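Local coordinates for protein neuraminidase (Influenza A virus, PDB 4GDI) that is a neuraminidase-like surface glycoprotein of a bat influenza virus, a homotetramer of beta-propellers, and probably removes terminal sialic acid from glycoconjugates, at residues F160-D165 / L225-E230; R186-N191 / L231-V236. One frame throughout, in Å; residues are numbered along the deposited sequence.

Interaction 1: residues F160-D165 / L225-E230; sequences FVIVSD and LRFTKE
F160 and F227 form an offset edge-to-face aromatic pair. The edge of F227 is turned toward the face of F160, with the ring planes at 62° and the centroids 5.9 Å apart. The two rings come closest at F160 CD2 and F227 CE1, 3.8 Å. CB of F160 also lies at the edge of the F227 ring, in its plane. At the far end of the F160 ring, the backbone of K229 takes over: K229 O lies near the ring plane, 3.7 Å from F160 CE2. CG of K229 packs beside F160 CZ, while its amino group leads off to a salt bridge with E156. The second apolar point is I162 CD1, which meets L225 CD2 tip to tip at 3.8 Å. An anti chi1 (170°) and a chi2 of 70° together carry L225 CD2 to I162. T228 OG1 accepts from E230 N at 3.0 Å, an ST turn. The contact is mostly apolar and joins neighbouring four-stranded sheets of the beta-propeller. Strand 173-180 adds I176 against both I162 and F227, strand 208-214 adds I209 and C211 to F227, and strand 233-236 packs Y233 against L225 and F227.

Interaction 2: residues R186-N191 / L231-V236; sequences RWKQLN and LNYQIV. With NAG (2-acetamido-2-deoxy-beta-D-glucopyranose), chain G; FUC (alpha-L-fucopyranose), chain B.
L190 and Y233 make a CH-pi contact that joins the end of segment 186-191 to strand 233-236, an edge strand of the neighbouring beta-propeller sheet. CD2 of L190 sits over the centre of one face of the Y233 ring, 3.5 Å from the centroid and 4° off the ring normal. Other apolar contacts flank it. R186 and K188 each pass alongside L231, pointing the other way from it, with R186 CG 3.9 Å from L231 CD1. L190 CB lies 4.4 Å from I235 CD1. That I235 CD1 is also 3.8 Å from N191 O. Among the polar contacts, N191 N gives a nearly straight hydrogen bond (170°) to Y233 OH, at 2.8 Å. Y233 has its CG between the backbone N and the carbonyl carbon (chi1 78°), and its ring reaches across to the 186-191 backbone. The K188 chain is kinked at chi2, chi3 and chi4, and its NZ makes a weak hydrogen bond to L231 O. A water accepts weakly from that NZ and donates to N232 OD1. The guanidinium of R186 is held by salt bridges to E178 and E230. The last group is the glycan. N191 ND2 is bonded to NAG C1, and N191 OD1 is hydrogen-bonded to T193. The fucose folds back on strand 233-236: FUC O4 donates to I235 O at 3.2 Å.

How the interactions relate
Interactions 1 and 2 lie side by side between the same two propeller sheets, their centres about 6 Å apart. Strands 224-228 and 233-236 are antiparallel neighbours in one sheet and follow each other in the chain. Across this pair, R226 NH1 lies 2.8 Å from Q234 OE1, a probable hydrogen bond. The two contacts also pack directly on each other, with F227 CB 3.1 Å from N232 O. Interaction 1 is buried; interaction 2 is partly buried and carries the glycan. The side chain of L225 is about 9 Å from the bound FUC. Both contacts approach E178, a calcium-binding residue in this protein, with no ion at the site in this chain. The side chain of F160 is about 4 Å from that of E178.

Interaction 1: residues F160-D165 / L225-E230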
loop_
_atom_site.group_PDB
_atom_site.type_symbol
_atom_site.label_atom_id
_atom_site.label_comp_id
_atom_site.label_asym_id
_atom_site.label_seq_id
_atom_site.Cartn_x
_atom_site.Cartn_y
_atom_site.Cartn_z
ATOM N N PHE A 160 4.974 -26.386 16.624
ATOM C CA PHE A 160 4.291 -26.951 17.782
ATOM C C PHE A 160 3.310 -25.944 18.371
ATOM O O PHE A 160 3.593 -24.749 18.419
ATOM C CB PHE A 160 5.318 -27.343 18.838
ATOM C CG PHE A 160 6.351 -28.306 18.334
ATOM C CD1 PHE A 160 7.450 -27.852 17.624
ATOM C CD2 PHE A 160 6.228 -29.667 18.586
ATOM C CE1 PHE A 160 8.418 -28.748 17.152
ATOM C CE2 PHE A 160 7.192 -30.569 18.110
ATOM C CZ PHE A 160 8.280 -30.100 17.390
ATOM N N VAL A 161 2.150 -26.424 18.802
ATOM C CA VAL A 161 1.156 -25.553 19.413
ATOM C C VAL A 161 0.406 -26.326 20.484
ATOM O O VAL A 161 0.218 -27.534 20.365
ATOM C CB VAL A 161 0.185 -25.013 18.374
ATOM C CG1 VAL A 161 -0.604 -26.151 17.729
ATOM C CG2 VAL A 161 -0.748 -23.994 18.986
ATOM N N ILE A 162 0.025 -25.630 21.547
ATOM C CA ILE A 162 -0.792 -26.207 22.605
ATOM C C ILE A 162 -2.267 -25.989 22.280
ATOM O O ILE A 162 -2.697 -24.863 22.066
ATOM C CB ILE A 162 -0.499 -25.567 23.985
ATOM C CG1 ILE A 162 1.007 -25.601 24.300
ATOM C CG2 ILE A 162 -1.271 -26.280 25.079
ATOM C CD1 ILE A 162 1.618 -26.958 24.193
ATOM N N VAL A 163 -3.031 -27.074 22.232
ATOM C CA VAL A 163 -4.475 -26.996 22.033
ATOM C C VAL A 163 -5.208 -27.493 23.283
ATOM O O VAL A 163 -4.846 -28.528 23.845
ATOM C CB VAL A 163 -4.904 -27.867 20.841
ATOM C CG1 VAL A 163 -6.416 -27.901 20.721
ATOM C CG2 VAL A 163 -4.268 -27.362 19.550
ATOM N N SER A 164 -6.237 -26.765 23.712
ATOM C CA SER A 164 -6.997 -27.151 24.904
ATOM C C SER A 164 -8.439 -27.507 24.546
ATOM O O SER A 164 -8.992 -26.996 23.569
ATOM C CB SER A 164 -6.973 -26.042 25.951
ATOM O OG SER A 164 -5.644 -25.712 26.307
ATOM N N ASP A 165 -9.026 -28.387 25.351
ATOM C CA ASP A 165 -10.352 -28.956 25.101
ATOM C C ASP A 165 -11.023 -29.131 26.457
ATOM O O ASP A 165 -10.361 -29.053 27.499
ATOM C CB ASP A 165 -10.199 -30.304 24.401
ATOM C CG ASP A 165 -11.495 -30.811 23.766
ATOM O OD1 ASP A 165 -12.588 -30.275 24.053
ATOM O OD2 ASP A 165 -11.404 -31.791 22.993
ATOM N N LEU A 225 5.662 -25.135 31.204
ATOM C CA LEU A 225 5.834 -26.344 30.426
ATOM C C LEU A 225 7.168 -26.263 29.689
ATOM O O LEU A 225 7.509 -25.228 29.129
ATOM C CB LEU A 225 4.674 -26.499 29.445
ATOM C CG LEU A 225 4.786 -27.576 28.370
ATOM C CD1 LEU A 225 4.695 -28.983 28.939
ATOM C CD2 LEU A 225 3.707 -27.333 27.307
ATOM N N ARG A 226 7.922 -27.356 29.723
ATOM C CA ARG A 226 9.147 -27.483 28.947
ATOM C C ARG A 226 9.009 -28.750 28.146
ATOM O O ARG A 226 8.690 -29.800 28.709
ATOM C CB ARG A 226 10.364 -27.626 29.865
ATOM C CG ARG A 226 10.591 -26.439 30.795
ATOM C CD ARG A 226 11.335 -26.877 32.045
ATOM N NE ARG A 226 11.578 -25.763 32.952
ATOM C CZ ARG A 226 12.090 -25.895 34.168
ATOM N NH1 ARG A 226 12.390 -27.099 34.641
ATOM N NH2 ARG A 226 12.300 -24.823 34.914
ATOM N N PHE A 227 9.229 -28.673 26.841
ATOM C CA PHE A 227 9.152 -29.870 26.025
ATOM C C PHE A 227 10.127 -29.856 24.861
ATOM O O PHE A 227 10.677 -28.815 24.521
ATOM C CB PHE A 227 7.704 -30.149 25.586
ATOM C CG PHE A 227 7.141 -29.194 24.561
ATOM C CD1 PHE A 227 7.248 -29.469 23.205
ATOM C CD2 PHE A 227 6.415 -28.072 24.951
ATOM C CE1 PHE A 227 6.690 -28.625 22.259
ATOM C CE2 PHE A 227 5.846 -27.228 24.008
ATOM C CZ PHE A 227 5.981 -27.505 22.659
ATOM N N THR A 228 10.383 -31.039 24.312
ATOM C CA THR A 228 11.336 -31.217 23.227
ATOM C C THR A 228 10.629 -31.396 21.887
ATOM O O THR A 228 9.396 -31.568 21.820
ATOM C CB THR A 228 12.221 -32.453 23.447
ATOM O OG1 THR A 228 11.442 -33.646 23.263
ATOM C CG2 THR A 228 12.846 -32.464 24.857
ATOM N N LYS A 229 11.418 -31.369 20.821
ATOM C CA LYS A 229 10.933 -31.683 19.486
ATOM C C LYS A 229 10.306 -33.070 19.419
ATOM O O LYS A 229 9.535 -33.347 18.522
ATOM C CB LYS A 229 12.084 -31.630 18.478
ATOM C CG LYS A 229 12.301 -30.286 17.836
ATOM C CD LYS A 229 13.287 -30.408 16.677
ATOM C CE LYS A 229 12.567 -30.626 15.349
ATOM N NZ LYS A 229 13.491 -31.109 14.290
ATOM N N GLU A 230 10.661 -33.951 20.350
ATOM C CA GLU A 230 10.126 -35.315 20.362
ATOM C C GLU A 230 8.892 -35.463 21.267
ATOM O O GLU A 230 8.386 -36.568 21.464
ATOM C CB GLU A 230 11.215 -36.285 20.813
ATOM C CG GLU A 230 12.458 -36.251 19.917
ATOM C CD GLU A 230 12.147 -36.499 18.431
ATOM O OE1 GLU A 230 11.161 -37.220 18.095
ATOM O OE2 GLU A 230 12.896 -35.947 17.595
#

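Interaction 2: residues R186-N191 / L231-V236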
loop_
_atom_site.group_PDB
_atom_site.type_symbol
_atom_site.label_atom_id
_atom_site.label_comp_id
_atom_site.label_asym_id
_atom_site.label_seq_id
_atom_site.Cartn_x
_atom_site.Cartn_y
_atom_site.Cartn_z
ATOM N N ARG A 186 1.802 -35.764 14.786
ATOM C CA ARG A 186 1.416 -36.495 15.973
ATOM C C ARG A 186 0.997 -35.507 17.049
ATOM O O ARG A 186 1.107 -34.296 16.873
ATOM C CB ARG A 186 2.556 -37.385 16.462
ATOM C CG ARG A 186 3.816 -36.645 16.724
ATOM C CD ARG A 186 5.004 -37.566 16.952
ATOM N NE ARG A 186 6.229 -36.791 16.823
ATOM C CZ ARG A 186 7.412 -37.125 17.324
ATOM N NH1 ARG A 186 7.579 -38.255 18.005
ATOM N NH2 ARG A 186 8.442 -36.314 17.127
ATOM N N TRP A 187 0.474 -36.031 18.147
ATOM C CA TRP A 187 0.145 -35.200 19.278
ATOM C C TRP A 187 0.331 -35.996 20.555
ATOM O O TRP A 187 0.390 -37.228 20.544
ATOM C CB TRP A 187 -1.276 -34.643 19.153
ATOM C CG TRP A 187 -2.337 -35.684 18.968
ATOM C CD1 TRP A 187 -2.822 -36.160 17.789
ATOM C CD2 TRP A 187 -3.054 -36.365 20.000
ATOM N NE1 TRP A 187 -3.791 -37.104 18.019
ATOM C CE2 TRP A 187 -3.953 -37.246 19.372
ATOM C CE3 TRP A 187 -3.019 -36.317 21.394
ATOM C CZ2 TRP A 187 -4.812 -38.067 20.088
ATOM C CZ3 TRP A 187 -3.871 -37.132 22.104
ATOM C CH2 TRP A 187 -4.755 -37.998 21.453
ATOM N N LYS A 188 0.446 -35.270 21.654
ATOM C CA LYS A 188 0.730 -35.860 22.940
ATOM C C LYS A 188 -0.187 -35.158 23.940
ATOM O O LYS A 188 -0.196 -33.933 24.031
ATOM C CB LYS A 188 2.216 -35.653 23.258
ATOM C CG LYS A 188 2.631 -35.840 24.713
ATOM C CD LYS A 188 2.641 -37.283 25.122
ATOM C CE LYS A 188 4.056 -37.838 25.194
ATOM N NZ LYS A 188 4.666 -38.019 23.848
ATOM N N GLN A 189 -1.012 -35.920 24.645
ATOM C CA GLN A 189 -1.854 -35.318 25.668
ATOM C C GLN A 189 -1.014 -35.167 26.923
ATOM O O GLN A 189 -0.411 -36.121 27.379
ATOM C CB GLN A 189 -3.097 -36.174 25.930
ATOM C CG GLN A 189 -4.145 -35.511 26.810
ATOM C CD GLN A 189 -5.518 -36.152 26.646
ATOM O OE1 GLN A 189 -6.082 -36.183 25.542
ATOM N NE2 GLN A 189 -6.058 -36.675 27.741
ATOM N N LEU A 190 -0.930 -33.952 27.448
ATOM C CA LEU A 190 -0.165 -33.699 28.662
ATOM C C LEU A 190 -0.912 -34.218 29.894
ATOM O O LEU A 190 -2.132 -34.124 29.961
ATOM C CB LEU A 190 0.057 -32.198 28.827
ATOM C CG LEU A 190 0.753 -31.520 27.656
ATOM C CD1 LEU A 190 0.865 -30.021 27.908
ATOM C CD2 LEU A 190 2.099 -32.152 27.444
ATOM N N ASN A 191 -0.178 -34.741 30.873
ATOM C CA ASN A 191 -0.773 -35.056 32.172
ATOM C C ASN A 191 -0.854 -33.801 33.033
ATOM O O ASN A 191 0.130 -33.376 33.640
ATOM C CB ASN A 191 0.000 -36.172 32.900
ATOM C CG ASN A 191 -0.589 -36.489 34.278
ATOM O OD1 ASN A 191 -1.632 -35.946 34.654
ATOM N ND2 ASN A 191 0.086 -37.357 35.036
ATOM N N LEU A 231 8.425 -34.341 21.810
ATOM C CA LEU A 231 7.223 -34.280 22.652
ATOM C C LEU A 231 7.412 -34.883 24.029
ATOM O O LEU A 231 6.440 -35.142 24.729
ATOM C CB LEU A 231 6.004 -34.899 21.970
ATOM C CG LEU A 231 5.685 -34.251 20.616
ATOM C CD1 LEU A 231 4.352 -34.745 20.057
ATOM C CD2 LEU A 231 5.680 -32.739 20.722
ATOM N N ASN A 232 8.663 -35.081 24.430
ATOM C CA ASN A 232 8.949 -35.282 25.839
ATOM C C ASN A 232 8.762 -33.981 26.588
ATOM O O ASN A 232 9.004 -32.914 26.034
ATOM C CB ASN A 232 10.346 -35.831 26.015
ATOM C CG ASN A 232 10.397 -37.289 25.694
ATOM O OD1 ASN A 232 9.625 -38.060 26.247
ATOM N ND2 ASN A 232 11.257 -37.676 24.767
ATOM N N TYR A 233 8.309 -34.050 27.834
ATOM C CA TYR A 233 7.913 -32.822 28.513
ATOM C C TYR A 233 7.958 -32.932 30.032
ATOM O O TYR A 233 8.021 -34.027 30.606
ATOM C CB TYR A 233 6.497 -32.399 28.076
ATOM C CG TYR A 233 5.416 -33.208 28.758
ATOM C CD1 TYR A 233 4.977 -34.403 28.209
ATOM C CD2 TYR A 233 4.851 -32.787 29.960
ATOM C CE1 TYR A 233 3.997 -35.164 28.829
ATOM C CE2 TYR A 233 3.867 -33.540 30.591
ATOM C CZ TYR A 233 3.449 -34.734 30.015
ATOM O OH TYR A 233 2.479 -35.504 30.606
ATOM N N GLN A 234 7.955 -31.770 30.675
ATOM C CA GLN A 234 7.784 -31.693 32.112
ATOM C C GLN A 234 6.950 -30.449 32.409
ATOM O O GLN A 234 7.116 -29.404 31.778
ATOM C CB GLN A 234 9.130 -31.668 32.854
ATOM C CG GLN A 234 9.748 -30.299 33.064
ATOM C CD GLN A 234 10.945 -30.308 34.026
ATOM O OE1 GLN A 234 11.980 -29.683 33.751
ATOM N NE2 GLN A 234 10.803 -30.996 35.160
ATOM N N ILE A 235 6.027 -30.567 33.349
ATOM C CA ILE A 235 5.303 -29.399 33.814
ATOM C C ILE A 235 5.876 -29.041 35.175
ATOM O O ILE A 235 6.081 -29.917 36.007
ATOM C CB ILE A 235 3.789 -29.661 33.869
ATOM C CG1 ILE A 235 3.259 -29.810 32.441
ATOM C CG2 ILE A 235 3.073 -28.530 34.585
ATOM C CD1 ILE A 235 1.817 -30.249 32.358
ATOM N N VAL A 236 6.147 -27.753 35.378
ATOM C CA VAL A 236 6.843 -27.259 36.561
ATOM C C VAL A 236 6.071 -26.113 37.241
ATOM O O VAL A 236 5.364 -25.344 36.581
ATOM C CB VAL A 236 8.240 -26.772 36.140
ATOM C CG1 VAL A 236 8.780 -25.758 37.107
ATOM C CG2 VAL A 236 9.180 -27.968 35.998
HETATM C C1 NAG G . -0.320 -37.267 36.423
HETATM C C2 NAG G . 0.398 -38.497 36.964
HETATM C C3 NAG G . 0.342 -38.620 38.487
HETATM C C4 NAG G . 0.618 -37.280 39.166
HETATM C C5 NAG G . -0.138 -36.143 38.472
HETATM C C6 NAG G . 0.206 -34.792 39.092
HETATM C C7 NAG G . 0.806 -40.475 35.684
HETATM C C8 NAG G . 0.268 -41.692 34.987
HETATM N N2 NAG G . -0.073 -39.713 36.331
HETATM O O3 NAG G . 1.388 -39.497 38.803
HETATM O O4 NAG G . 0.274 -37.347 40.535
HETATM O O5 NAG G . 0.200 -36.138 37.097
HETATM O O6 NAG G . 1.608 -34.625 39.031
HETATM O O7 NAG G . 2.011 -40.204 35.648
HETATM C C1 FUC B . 1.972 -33.278 39.376
HETATM C C2 FUC B . 3.463 -33.123 39.108
HETATM C C3 FUC B . 3.705 -33.300 37.615
HETATM C C4 FUC B . 2.903 -32.229 36.891
HETATM C C5 FUC B . 1.421 -32.366 37.240
HETATM C C6 FUC B . 0.598 -31.258 36.579
HETATM O O2 FUC B . 4.150 -34.119 39.825
HETATM O O3 FUC B . 5.072 -33.178 37.307
HETATM O O4 FUC B . 3.371 -30.966 37.312
HETATM O O5 FUC B . 1.252 -32.301 38.647
HETATM O O HOH W 1 7.693 -39.542 24.457
#